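Local coordinates for protein CyaB (Pseudomonas aeruginosa, PDB 3R5G) that probably works as an adenylyl cyclase, making cyclic AMP from ATP in the catalytic domain described here, one part of a longer membrane protein, at residues N37-E42 with K90-L95; K45-Y50 with V82-A87. All blocks are in the same frame, centred on the assembly; numbering follows the deposited sequence.

How the interactions relate
Both contacts join the same two antiparallel helices, 29-50 and 74-100, which lie on one face of the sheet in the catalytic domain; the centres of the two contacts are about 12 Å apart. Interaction 2 is the buried one: short-segment axes approach to 9.5 Å, and a tyrosine face, methionine, isoleucine and alanines meet without any hydrogen bond between the segments. At interaction 1 the axes are 11.6 Å apart and the contact is only partly buried. There a histidine–carboxylate bond bridges the more exposed side, while a tyrosine and a methionine lie on the side nearer the sheet, with a leucine between the helices. The two sets touch where His91 CB packs on Ile46 CD1, at 3.7 Å.

Interaction 1: residues N37-E42 with K90-L95; sequences NNYLNE and KHMKVL
Tyr39 and His91 each take a partner at the ring edge: Leu95 CD1 for Tyr39, Glu42 OE1 for His91. Leu95 CD1 lies near the plane of the tyrosine, 4.0 Å from Tyr39 CD1. Met92 SD approaches the same ring obliquely, 3.8 Å from Tyr39 CE1, a Met-aromatic contact. On the imidazole, His91 NE2 donates to Glu42 OE1 at 2.8 Å, using the anti lone pair of that oxygen. The bond is bent, its N-H...O angle 140°, and the acceptor is tilted 27° out of the ring plane. Both helices belong to the ferredoxin-like βαββαβ core of the class III nucleotide cyclase fold, and Tyr39 and Met92 also reach Ile110 on the underlying strand 109-116. On the same segment as Tyr39, Asn37 OD1 and Asn41 OD1 accept hydrogen bonds from Gly125 N and Asp127 N of the second subunit. With its chain bent at chi2 (-67°), Glu42 lays its own methylene against the histidine, CG lying in the ring plane at the edge. Leu95 CD2 packs against Glu42 CG at 3.9 Å and meets Asn38 ND2 at 4.1 Å.

Interaction 2: residues K45-Y50 with V82-A87; sequences KIALKY and VSMGIA
Tyr50 OH, hydrogen-bonded to Leu197 O, lies 3.5 Å from Ala87 CB on the opposing helix. The two helices are the antiparallel pair of the ferredoxin-like core of the cyclase domain, linked through the strands 53-58 and 61-66. The Tyr50 ring offers one face to the backbone of the other helix. Met84 CA sits over the centre, 3.7 Å from the Tyr50 centroid and 11° off the ring normal, a CH-pi contact, while Ser83 C lies above the same face toward the rim. Ser83 CB comes to 3.6 Å from Tyr50 CE1, and across the ring Ala87 CB approaches Tyr50 CE2 obliquely. Ser83 OG bonds to Val79 O within its own helix, and both polar ends of this apolar contact thus have partners beyond the two segments. Ile46 CG2 closes the other end of the interface, 4.1 Å from Ala87 CB and equally far from Met84 CG. With Met84 CG opposite the backbone N (chi1 176°), the side chain of Met84 runs on past the tyrosine, and it also packs on Val64 and Phe66 of strand 61-66. On that path Met84 SD passes Ala47, 3.6 Å from its CA and 3.8 Å from its CB.

Interaction 1: residues N37-E42 with K90-L95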
# COMPACT_ATOMS: atom_id res chain seq x y z
N ASN A 37 4.24 16.99 2.24
CA ASN A 37 5.44 17.03 1.49
C ASN A 37 6.69 17.34 2.36
O ASN A 37 7.76 16.81 2.06
CB ASN A 37 5.31 18.01 0.27
CG ASN A 37 4.31 17.51 -0.77
OD1 ASN A 37 3.83 16.42 -0.66
ND2 ASN A 37 3.89 18.37 -1.70
N ASN A 38 6.50 18.22 3.35
CA ASN A 38 7.58 18.53 4.31
C ASN A 38 8.01 17.24 5.03
O ASN A 38 9.20 16.94 5.05
CB ASN A 38 7.12 19.57 5.29
CG ASN A 38 8.18 19.90 6.37
OD1 ASN A 38 9.35 20.08 6.07
ND2 ASN A 38 7.72 20.08 7.58
N TYR A 39 7.01 16.54 5.50
CA TYR A 39 7.25 15.23 6.17
C TYR A 39 7.95 14.25 5.27
O TYR A 39 8.97 13.68 5.62
CB TYR A 39 5.92 14.65 6.65
CG TYR A 39 6.10 13.23 7.16
CD1 TYR A 39 6.66 12.95 8.46
CD2 TYR A 39 5.71 12.14 6.37
CE1 TYR A 39 6.89 11.62 8.89
CE2 TYR A 39 5.89 10.80 6.81
CZ TYR A 39 6.52 10.57 8.06
OH TYR A 39 6.74 9.31 8.56
N LEU A 40 7.43 14.04 4.04
CA LEU A 40 8.05 13.08 3.17
C LEU A 40 9.48 13.51 2.76
O LEU A 40 10.36 12.71 2.61
CB LEU A 40 7.15 12.87 1.93
CG LEU A 40 5.83 12.16 2.22
CD1 LEU A 40 4.94 12.19 0.93
CD2 LEU A 40 5.97 10.71 2.76
N ASN A 41 9.70 14.83 2.59
CA ASN A 41 11.03 15.31 2.23
C ASN A 41 12.01 15.06 3.41
O ASN A 41 13.09 14.58 3.18
CB ASN A 41 10.97 16.82 1.94
CG ASN A 41 12.13 17.27 1.11
OD1 ASN A 41 12.46 16.69 0.08
ND2 ASN A 41 12.87 18.24 1.65
N GLU A 42 11.50 15.32 4.62
CA GLU A 42 12.39 15.10 5.82
C GLU A 42 12.69 13.65 6.02
O GLU A 42 13.84 13.28 6.23
CB GLU A 42 11.82 15.64 7.11
CG GLU A 42 11.71 17.20 7.11
CD GLU A 42 13.10 17.82 7.10
OE1 GLU A 42 13.85 17.61 8.08
OE2 GLU A 42 13.50 18.47 6.10
N LYS A 90 12.77 10.19 16.42
CA LYS A 90 13.26 11.40 17.12
C LYS A 90 12.93 12.62 16.32
O LYS A 90 12.54 13.65 16.89
CB LYS A 90 14.75 11.34 17.37
CG LYS A 90 15.24 10.34 18.34
CD LYS A 90 16.73 10.30 18.41
CE LYS A 90 17.17 9.20 19.38
NZ LYS A 90 18.61 8.95 19.37
N HIS A 91 13.04 12.58 15.01
CA HIS A 91 12.82 13.79 14.23
C HIS A 91 11.35 14.16 14.21
O HIS A 91 10.95 15.32 14.09
CB HIS A 91 13.34 13.59 12.82
CG HIS A 91 13.48 14.87 12.08
ND1 HIS A 91 14.38 15.84 12.46
CD2 HIS A 91 12.89 15.28 10.94
CE1 HIS A 91 14.28 16.84 11.60
NE2 HIS A 91 13.40 16.52 10.66
N MET A 92 10.48 13.19 14.40
CA MET A 92 9.08 13.50 14.50
C MET A 92 8.76 14.41 15.64
O MET A 92 7.80 15.16 15.50
CB MET A 92 8.25 12.21 14.60
CG MET A 92 7.86 11.68 13.29
SD MET A 92 6.56 12.71 12.52
CE MET A 92 4.95 12.15 13.01
N LYS A 93 9.57 14.36 16.69
CA LYS A 93 9.31 15.32 17.82
C LYS A 93 9.56 16.74 17.35
O LYS A 93 8.83 17.69 17.71
CB LYS A 93 10.23 15.07 19.00
CG LYS A 93 10.06 13.66 19.54
CD LYS A 93 10.97 13.48 20.75
CE LYS A 93 10.73 12.14 21.45
NZ LYS A 93 10.33 11.07 20.45
N VAL A 94 10.61 16.91 16.56
CA VAL A 94 10.92 18.22 16.00
C VAL A 94 9.79 18.65 15.06
O VAL A 94 9.31 19.80 15.11
CB VAL A 94 12.19 18.14 15.26
CG1 VAL A 94 12.60 19.51 14.73
CG2 VAL A 94 13.34 17.62 16.20
N LEU A 95 9.36 17.76 14.14
CA LEU A 95 8.34 18.16 13.23
C LEU A 95 7.07 18.52 13.94
O LEU A 95 6.37 19.46 13.48
CB LEU A 95 8.13 17.06 12.15
CG LEU A 95 9.34 16.81 11.25
CD1 LEU A 95 8.98 15.56 10.35
CD2 LEU A 95 9.80 18.02 10.39

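Interaction 2: residues K45-Y50 with V82-A87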
# COMPACT_ATOMS: atom_id res chain seq x y z
N LYS A 45 15.35 12.54 3.44
CA LYS A 45 16.67 12.89 3.81
C LYS A 45 17.27 11.94 4.87
O LYS A 45 18.40 11.57 4.77
CB LYS A 45 16.66 14.29 4.42
CG LYS A 45 16.33 15.39 3.36
CD LYS A 45 16.60 16.71 3.94
CE LYS A 45 16.54 17.72 2.79
NZ LYS A 45 15.91 19.03 3.10
N ILE A 46 16.44 11.55 5.86
CA ILE A 46 16.95 10.57 6.82
C ILE A 46 17.24 9.17 6.23
O ILE A 46 18.29 8.61 6.50
CB ILE A 46 15.96 10.45 8.02
CG1 ILE A 46 15.76 11.80 8.68
CG2 ILE A 46 16.50 9.39 9.04
CD1 ILE A 46 14.73 11.92 9.76
N ALA A 47 16.37 8.69 5.34
CA ALA A 47 16.65 7.43 4.69
C ALA A 47 17.92 7.51 3.85
O ALA A 47 18.71 6.59 3.91
CB ALA A 47 15.47 7.02 3.78
N LEU A 48 18.14 8.65 3.13
CA LEU A 48 19.42 8.76 2.36
C LEU A 48 20.66 8.70 3.30
O LEU A 48 21.60 7.95 3.03
CB LEU A 48 19.47 10.06 1.50
CG LEU A 48 20.84 10.43 0.77
CD1 LEU A 48 21.27 9.50 -0.45
CD2 LEU A 48 20.84 11.95 0.34
N LYS A 49 20.58 9.42 4.42
CA LYS A 49 21.67 9.48 5.38
C LYS A 49 22.08 8.06 5.89
O LYS A 49 23.24 7.70 6.07
CB LYS A 49 21.27 10.35 6.56
CG LYS A 49 22.22 10.20 7.68
CD LYS A 49 21.64 10.86 8.93
CE LYS A 49 22.28 12.22 9.20
NZ LYS A 49 21.30 13.14 9.81
N TYR A 50 21.06 7.23 6.13
CA TYR A 50 21.29 5.94 6.60
C TYR A 50 21.56 4.86 5.56
O TYR A 50 21.84 3.70 5.92
CB TYR A 50 20.05 5.49 7.47
CG TYR A 50 20.18 6.06 8.90
CD1 TYR A 50 20.93 5.38 9.92
CD2 TYR A 50 19.59 7.34 9.19
CE1 TYR A 50 21.07 6.00 11.18
CE2 TYR A 50 19.78 7.93 10.45
CZ TYR A 50 20.47 7.20 11.42
OH TYR A 50 20.65 7.83 12.64
N VAL A 82 17.02 -0.15 11.30
CA VAL A 82 16.38 0.18 12.62
C VAL A 82 16.87 1.50 13.15
O VAL A 82 16.08 2.24 13.78
CB VAL A 82 16.66 -0.99 13.54
CG1 VAL A 82 16.05 -0.81 14.98
CG2 VAL A 82 15.93 -2.23 12.99
N SER A 83 18.16 1.80 12.97
CA SER A 83 18.73 3.08 13.41
C SER A 83 18.07 4.19 12.66
O SER A 83 17.79 5.25 13.25
CB SER A 83 20.28 3.10 13.22
OG SER A 83 20.85 2.04 13.99
N MET A 84 17.77 4.03 11.35
CA MET A 84 17.02 5.01 10.61
C MET A 84 15.65 5.23 11.25
O MET A 84 15.20 6.39 11.46
CB MET A 84 16.95 4.50 9.19
CG MET A 84 16.10 5.40 8.32
SD MET A 84 15.53 4.72 6.77
CE MET A 84 14.34 3.53 7.50
N GLY A 85 15.00 4.13 11.62
CA GLY A 85 13.68 4.31 12.27
C GLY A 85 13.76 5.05 13.59
O GLY A 85 12.90 5.91 13.83
N ILE A 86 14.79 4.75 14.41
CA ILE A 86 15.00 5.46 15.66
C ILE A 86 15.13 6.97 15.40
O ILE A 86 14.52 7.82 16.07
CB ILE A 86 16.15 4.93 16.43
CG1 ILE A 86 15.80 3.52 17.01
CG2 ILE A 86 16.63 5.93 17.53
CD1 ILE A 86 17.04 2.72 17.46
N ALA A 87 15.96 7.26 14.36
CA ALA A 87 16.16 8.61 14.01
C ALA A 87 14.94 9.32 13.50
O ALA A 87 14.73 10.54 13.77
CB ALA A 87 17.31 8.66 12.95